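Local coordinates for DNA mismatch repair protein PMS1 (Saccharomyces cerevisiae, PDB 3H4L), which binds ATP through a GHKL-type (gyrase, Hsp90, histidine kinase, MutL) ATPase domain and takes part in DNA mismatch repair, at residues I178-V192 with I204-I217. Residues are numbered along the deposited sequence; the frame is centred on the assembly and turned at random.
Sequences IQGYAIINAAIKFSV and ILSTMRNSSMRKNI
Val192 pairs with Leu205 where strands 189-192 and 204-206 run antiparallel (165°, axes 4.6 Å apart), while helix 213-217 runs roughly antiparallel to helix 178-184. A classic beta bulge sets Ile204 and Leu205 both opposite Val192, and Val192 O accepts from both amides: Leu205 N at 3.0 Å, Ile204 N at 2.6 Å, each in the carbonyl plane. Thr207 N donates to Phe190 O (3.0 Å). The return bond is made by a side chain: Phe190 N points almost straight (169°) at Thr207 OG1, 3.2 Å away. A chi1 of 60° seats that hydroxyl between backbone N and carbonyl carbon and sends CG2 the other way, onto Ala182 CB of the helix. A valine in place of Thr207 would probably leave the Phe190 amide without this acceptor at the end of the ladder.

On the sheet face carrying Val192 and Leu205, turned to helix 178-184, CD1 of Leu205 meets Gln179 CG at 4.0 Å and CD2 rests on Phe190 CB. At the other end Ile183 CG2, anti to its own N, lies 3.7 Å from both Met213 CG and Ile217 CG1, and Met213, bent at chi3, brings CE to Ile184 CD1. Ser211 N closes the connecting loop on Ala186 O, approaching from above the carbonyl plane.

Strand 200-206 is outermost within this chain in the mixed sheet of the GHKL-type ATPase domain, but Leu205 and Ser206 form a parallel ladder with a strand of the second subunit. Strand 204-206 is thus hydrogen-bonded on both edges, while Leu205 and the following helix are held to helix 178-184 largely by apolar contacts.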
loop_
_atom_site.group_PDB
_atom_site.type_symbol
_atom_site.label_atom_id
_atom_site.label_comp_id
_atom_site.label_asym_id
_atom_site.label_seq_id
_atom_site.Cartn_x
_atom_site.Cartn_y
_atom_site.Cartn_z
ATOM N N ILE B 178 -9.651 8.558 3.780
ATOM C CA ILE B 178 -9.672 8.341 2.344
ATOM C C ILE B 178 -10.758 7.304 2.035
ATOM O O ILE B 178 -11.461 7.410 1.021
ATOM C CB ILE B 178 -8.282 7.885 1.809
ATOM C CG1 ILE B 178 -7.331 9.084 1.756
ATOM C CG2 ILE B 178 -8.416 7.302 0.414
ATOM C CD1 ILE B 178 -5.899 8.737 1.366
ATOM N N GLN B 179 -10.917 6.321 2.922
ATOM C CA GLN B 179 -11.947 5.302 2.728
ATOM C C GLN B 179 -13.322 5.971 2.721
ATOM O O GLN B 179 -14.197 5.606 1.918
ATOM C CB GLN B 179 -11.871 4.245 3.835
ATOM C CG GLN B 179 -10.560 3.457 3.830
ATOM C CD GLN B 179 -10.386 2.584 5.056
ATOM O OE1 GLN B 179 -10.571 3.036 6.182
ATOM N NE2 GLN B 179 -10.014 1.328 4.845
ATOM N N GLY B 180 -13.503 6.968 3.590
ATOM C CA GLY B 180 -14.771 7.676 3.644
ATOM C C GLY B 180 -15.140 8.338 2.317
ATOM O O GLY B 180 -16.263 8.219 1.828
ATOM N N TYR B 181 -14.187 9.035 1.717
ATOM C CA TYR B 181 -14.446 9.703 0.455
ATOM C C TYR B 181 -14.725 8.695 -0.660
ATOM O O TYR B 181 -15.568 8.921 -1.528
ATOM C CB TYR B 181 -13.240 10.555 0.063
ATOM C CG TYR B 181 -13.124 11.902 0.752
ATOM C CD1 TYR B 181 -13.932 12.972 0.369
ATOM C CD2 TYR B 181 -12.152 12.124 1.739
ATOM C CE1 TYR B 181 -13.775 14.224 0.936
ATOM C CE2 TYR B 181 -11.988 13.369 2.312
ATOM C CZ TYR B 181 -12.800 14.421 1.906
ATOM O OH TYR B 181 -12.630 15.678 2.461
ATOM N N ALA B 182 -14.013 7.574 -0.631
ATOM C CA ALA B 182 -14.154 6.556 -1.666
ATOM C C ALA B 182 -15.446 5.757 -1.602
ATOM O O ALA B 182 -15.968 5.327 -2.633
ATOM C CB ALA B 182 -12.967 5.603 -1.619
ATOM N N ILE B 183 -15.966 5.538 -0.404
ATOM C CA ILE B 183 -17.186 4.767 -0.308
ATOM C C ILE B 183 -18.418 5.525 -0.802
ATOM O O ILE B 183 -19.309 4.933 -1.410
ATOM C CB ILE B 183 -17.416 4.284 1.123
ATOM C CG1 ILE B 183 -16.295 3.321 1.510
ATOM C CG2 ILE B 183 -18.769 3.600 1.235
ATOM C CD1 ILE B 183 -16.380 2.828 2.924
ATOM N N ILE B 184 -18.466 6.832 -0.573
ATOM C CA ILE B 184 -19.624 7.601 -0.999
ATOM C C ILE B 184 -19.523 8.136 -2.421
ATOM O O ILE B 184 -20.538 8.338 -3.081
ATOM C CB ILE B 184 -19.874 8.791 -0.063
ATOM C CG1 ILE B 184 -21.251 9.405 -0.348
ATOM C CG2 ILE B 184 -18.799 9.840 -0.263
ATOM C CD1 ILE B 184 -22.433 8.501 0.003
ATOM N N ASN B 185 -18.309 8.365 -2.900
ATOM C CA ASN B 185 -18.133 8.898 -4.245
ATOM C C ASN B 185 -18.008 7.851 -5.348
ATOM O O ASN B 185 -16.929 7.610 -5.896
ATOM C CB ASN B 185 -16.945 9.851 -4.268
ATOM C CG ASN B 185 -17.211 11.112 -3.476
ATOM O OD1 ASN B 185 -18.015 11.952 -3.879
ATOM N ND2 ASN B 185 -16.551 11.245 -2.333
ATOM N N ALA B 186 -19.154 7.258 -5.667
ATOM C CA ALA B 186 -19.289 6.236 -6.693
ATOM C C ALA B 186 -18.846 6.723 -8.075
ATOM O O ALA B 186 -18.212 5.989 -8.829
ATOM C CB ALA B 186 -20.738 5.790 -6.750
ATOM N N ALA B 187 -19.194 7.960 -8.403
ATOM C CA ALA B 187 -18.848 8.537 -9.694
ATOM C C ALA B 187 -17.364 8.889 -9.783
ATOM O O ALA B 187 -16.914 9.470 -10.777
ATOM C CB ALA B 187 -19.695 9.786 -9.938
ATOM N N ILE B 188 -16.605 8.527 -8.752
ATOM C CA ILE B 188 -15.184 8.844 -8.710
ATOM C C ILE B 188 -14.286 7.634 -8.490
ATOM O O ILE B 188 -14.578 6.777 -7.658
ATOM C CB ILE B 188 -14.889 9.871 -7.584
ATOM C CG1 ILE B 188 -15.660 11.167 -7.844
ATOM C CG2 ILE B 188 -13.391 10.158 -7.507
ATOM C CD1 ILE B 188 -15.435 12.239 -6.802
ATOM N N LYS B 189 -13.190 7.570 -9.236
ATOM C CA LYS B 189 -12.237 6.475 -9.075
ATOM C C LYS B 189 -11.057 6.928 -8.221
ATOM O O LYS B 189 -10.338 7.860 -8.586
ATOM C CB LYS B 189 -11.685 5.993 -10.419
ATOM C CG LYS B 189 -10.499 5.051 -10.230
ATOM C CD LYS B 189 -9.799 4.656 -11.522
ATOM C CE LYS B 189 -8.671 3.660 -11.213
ATOM N NZ LYS B 189 -8.030 3.078 -12.429
ATOM N N PHE B 190 -10.857 6.268 -7.088
ATOM C CA PHE B 190 -9.750 6.599 -6.204
ATOM C C PHE B 190 -8.661 5.537 -6.293
ATOM O O PHE B 190 -8.950 4.347 -6.459
ATOM C CB PHE B 190 -10.218 6.689 -4.748
ATOM C CG PHE B 190 -10.922 7.961 -4.412
ATOM C CD1 PHE B 190 -12.307 8.050 -4.499
ATOM C CD2 PHE B 190 -10.203 9.073 -3.987
ATOM C CE1 PHE B 190 -12.968 9.235 -4.161
ATOM C CE2 PHE B 190 -10.851 10.260 -3.649
ATOM C CZ PHE B 190 -12.235 10.338 -3.735
ATOM N N SER B 191 -7.413 5.983 -6.176
ATOM C CA SER B 191 -6.252 5.102 -6.202
ATOM C C SER B 191 -5.262 5.662 -5.196
ATOM O O SER B 191 -5.006 6.862 -5.166
ATOM C CB SER B 191 -5.610 5.093 -7.581
ATOM O OG SER B 191 -6.517 4.614 -8.544
ATOM N N VAL B 192 -4.702 4.804 -4.367
ATOM C CA VAL B 192 -3.751 5.272 -3.383
ATOM C C VAL B 192 -2.570 4.336 -3.292
ATOM O O VAL B 192 -2.720 3.131 -3.052
ATOM C CB VAL B 192 -4.394 5.378 -1.991
ATOM C CG1 VAL B 192 -3.370 5.888 -0.986
ATOM C CG2 VAL B 192 -5.615 6.315 -2.050
ATOM N N ILE B 204 -2.188 0.810 -2.112
ATOM C CA ILE B 204 -2.887 0.868 -0.838
ATOM C C ILE B 204 -4.403 0.721 -0.980
ATOM O O ILE B 204 -5.015 -0.057 -0.252
ATOM C CB ILE B 204 -2.589 2.194 -0.113
ATOM C CG1 ILE B 204 -1.076 2.378 0.057
ATOM C CG2 ILE B 204 -3.287 2.214 1.225
ATOM C CD1 ILE B 204 -0.407 1.363 0.962
ATOM N N LEU B 205 -5.005 1.464 -1.912
ATOM C CA LEU B 205 -6.456 1.408 -2.124
ATOM C C LEU B 205 -6.850 1.714 -3.567
ATOM O O LEU B 205 -6.153 2.452 -4.275
ATOM C CB LEU B 205 -7.167 2.388 -1.176
ATOM C CG LEU B 205 -8.683 2.644 -1.261
ATOM C CD1 LEU B 205 -9.196 3.144 0.099
ATOM C CD2 LEU B 205 -8.995 3.670 -2.351
ATOM N N SER B 206 -7.976 1.144 -3.995
ATOM C CA SER B 206 -8.473 1.373 -5.346
ATOM C C SER B 206 -9.949 1.042 -5.518
ATOM O O SER B 206 -10.416 0.000 -5.059
ATOM C CB SER B 206 -7.673 0.553 -6.354
ATOM O OG SER B 206 -8.125 0.820 -7.670
ATOM N N THR B 207 -10.680 1.940 -6.170
ATOM C CA THR B 207 -12.090 1.715 -6.440
ATOM C C THR B 207 -12.323 1.979 -7.917
ATOM O O THR B 207 -11.583 2.726 -8.551
ATOM C CB THR B 207 -13.025 2.638 -5.610
ATOM O OG1 THR B 207 -12.744 4.012 -5.897
ATOM C CG2 THR B 207 -12.851 2.377 -4.128
ATOM N N MET B 208 -13.355 1.355 -8.466
ATOM C CA MET B 208 -13.684 1.509 -9.874
ATOM C C MET B 208 -14.614 2.697 -10.088
ATOM O O MET B 208 -15.470 2.988 -9.251
ATOM C CB MET B 208 -14.353 0.233 -10.397
ATOM C CG MET B 208 -13.466 -1.001 -10.365
ATOM S SD MET B 208 -12.047 -0.817 -11.465
ATOM C CE MET B 208 -10.792 -0.117 -10.325
ATOM N N ARG B 209 -14.442 3.385 -11.210
ATOM C CA ARG B 209 -15.294 4.518 -11.518
ATOM C C ARG B 209 -16.708 3.971 -11.696
ATOM O O ARG B 209 -16.882 2.843 -12.151
ATOM C CB ARG B 209 -14.826 5.194 -12.804
ATOM C CG ARG B 209 -15.480 6.531 -13.050
ATOM C CD ARG B 209 -15.025 7.115 -14.362
ATOM N NE ARG B 209 -13.574 7.235 -14.409
ATOM C CZ ARG B 209 -12.893 7.633 -15.480
ATOM N NH1 ARG B 209 -13.543 7.949 -16.595
ATOM N NH2 ARG B 209 -11.567 7.720 -15.436
ATOM N N ASN B 210 -17.710 4.763 -11.325
ATOM C CA ASN B 210 -19.114 4.359 -11.441
ATOM C C ASN B 210 -19.466 3.090 -10.652
ATOM O O ASN B 210 -20.099 2.180 -11.183
ATOM C CB ASN B 210 -19.493 4.163 -12.918
ATOM C CG ASN B 210 -19.277 5.420 -13.754
ATOM O OD1 ASN B 210 -19.435 6.544 -13.269
ATOM N ND2 ASN B 210 -18.935 5.232 -15.022
ATOM N N SER B 211 -19.069 3.041 -9.384
ATOM C CA SER B 211 -19.337 1.883 -8.532
ATOM C C SER B 211 -20.347 2.208 -7.443
ATOM O O SER B 211 -20.244 3.241 -6.789
ATOM C CB SER B 211 -18.052 1.402 -7.848
ATOM O OG SER B 211 -17.073 0.998 -8.784
ATOM N N SER B 212 -21.314 1.323 -7.232
ATOM C CA SER B 212 -22.298 1.553 -6.185
ATOM C C SER B 212 -21.551 1.546 -4.848
ATOM O O SER B 212 -20.416 1.068 -4.766
ATOM C CB SER B 212 -23.349 0.443 -6.190
ATOM O OG SER B 212 -22.787 -0.791 -5.773
ATOM N N MET B 213 -22.188 2.082 -3.812
ATOM C CA MET B 213 -21.599 2.128 -2.474
ATOM C C MET B 213 -21.170 0.720 -2.050
ATOM O O MET B 213 -20.129 0.528 -1.425
ATOM C CB MET B 213 -22.623 2.677 -1.474
ATOM C CG MET B 213 -22.164 2.636 -0.031
ATOM S SD MET B 213 -23.403 3.286 1.099
ATOM C CE MET B 213 -23.509 5.008 0.547
ATOM N N ARG B 214 -21.988 -0.263 -2.403
ATOM C CA ARG B 214 -21.705 -1.647 -2.073
ATOM C C ARG B 214 -20.398 -2.117 -2.693
ATOM O O ARG B 214 -19.502 -2.589 -1.991
ATOM C CB ARG B 214 -22.840 -2.539 -2.558
ATOM C CG ARG B 214 -22.574 -4.006 -2.325
ATOM C CD ARG B 214 -23.767 -4.850 -2.681
ATOM N NE ARG B 214 -23.607 -6.201 -2.165
ATOM C CZ ARG B 214 -24.590 -7.089 -2.085
ATOM N NH1 ARG B 214 -25.811 -6.767 -2.493
ATOM N NH2 ARG B 214 -24.353 -8.295 -1.587
ATOM N N LYS B 215 -20.295 -2.001 -4.013
ATOM C CA LYS B 215 -19.085 -2.422 -4.698
ATOM C C LYS B 215 -17.872 -1.768 -4.043
ATOM O O LYS B 215 -16.826 -2.409 -3.887
ATOM C CB LYS B 215 -19.151 -2.068 -6.186
ATOM C CG LYS B 215 -20.325 -2.728 -6.916
ATOM C CD LYS B 215 -20.293 -2.504 -8.429
ATOM C CE LYS B 215 -19.140 -3.259 -9.077
ATOM N NZ LYS B 215 -19.061 -3.055 -10.557
ATOM N N ASN B 216 -18.016 -0.508 -3.633
ATOM C CA ASN B 216 -16.915 0.207 -2.993
ATOM C C ASN B 216 -16.616 -0.249 -1.570
ATOM O O ASN B 216 -15.463 -0.250 -1.153
ATOM C CB ASN B 216 -17.154 1.721 -3.007
ATOM C CG ASN B 216 -16.986 2.321 -4.388
ATOM O OD1 ASN B 216 -16.211 1.818 -5.195
ATOM N ND2 ASN B 216 -17.698 3.405 -4.663
ATOM N N ILE B 217 -17.635 -0.629 -0.809
ATOM C CA ILE B 217 -17.370 -1.083 0.553
ATOM C C ILE B 217 -16.620 -2.398 0.439
ATOM O O ILE B 217 -15.708 -2.674 1.215
ATOM C CB ILE B 217 -18.668 -1.322 1.365
ATOM C CG1 ILE B 217 -19.376 0.009 1.622
ATOM C CG2 ILE B 217 -18.340 -2.024 2.693
ATOM C CD1 ILE B 217 -20.661 -0.123 2.410
#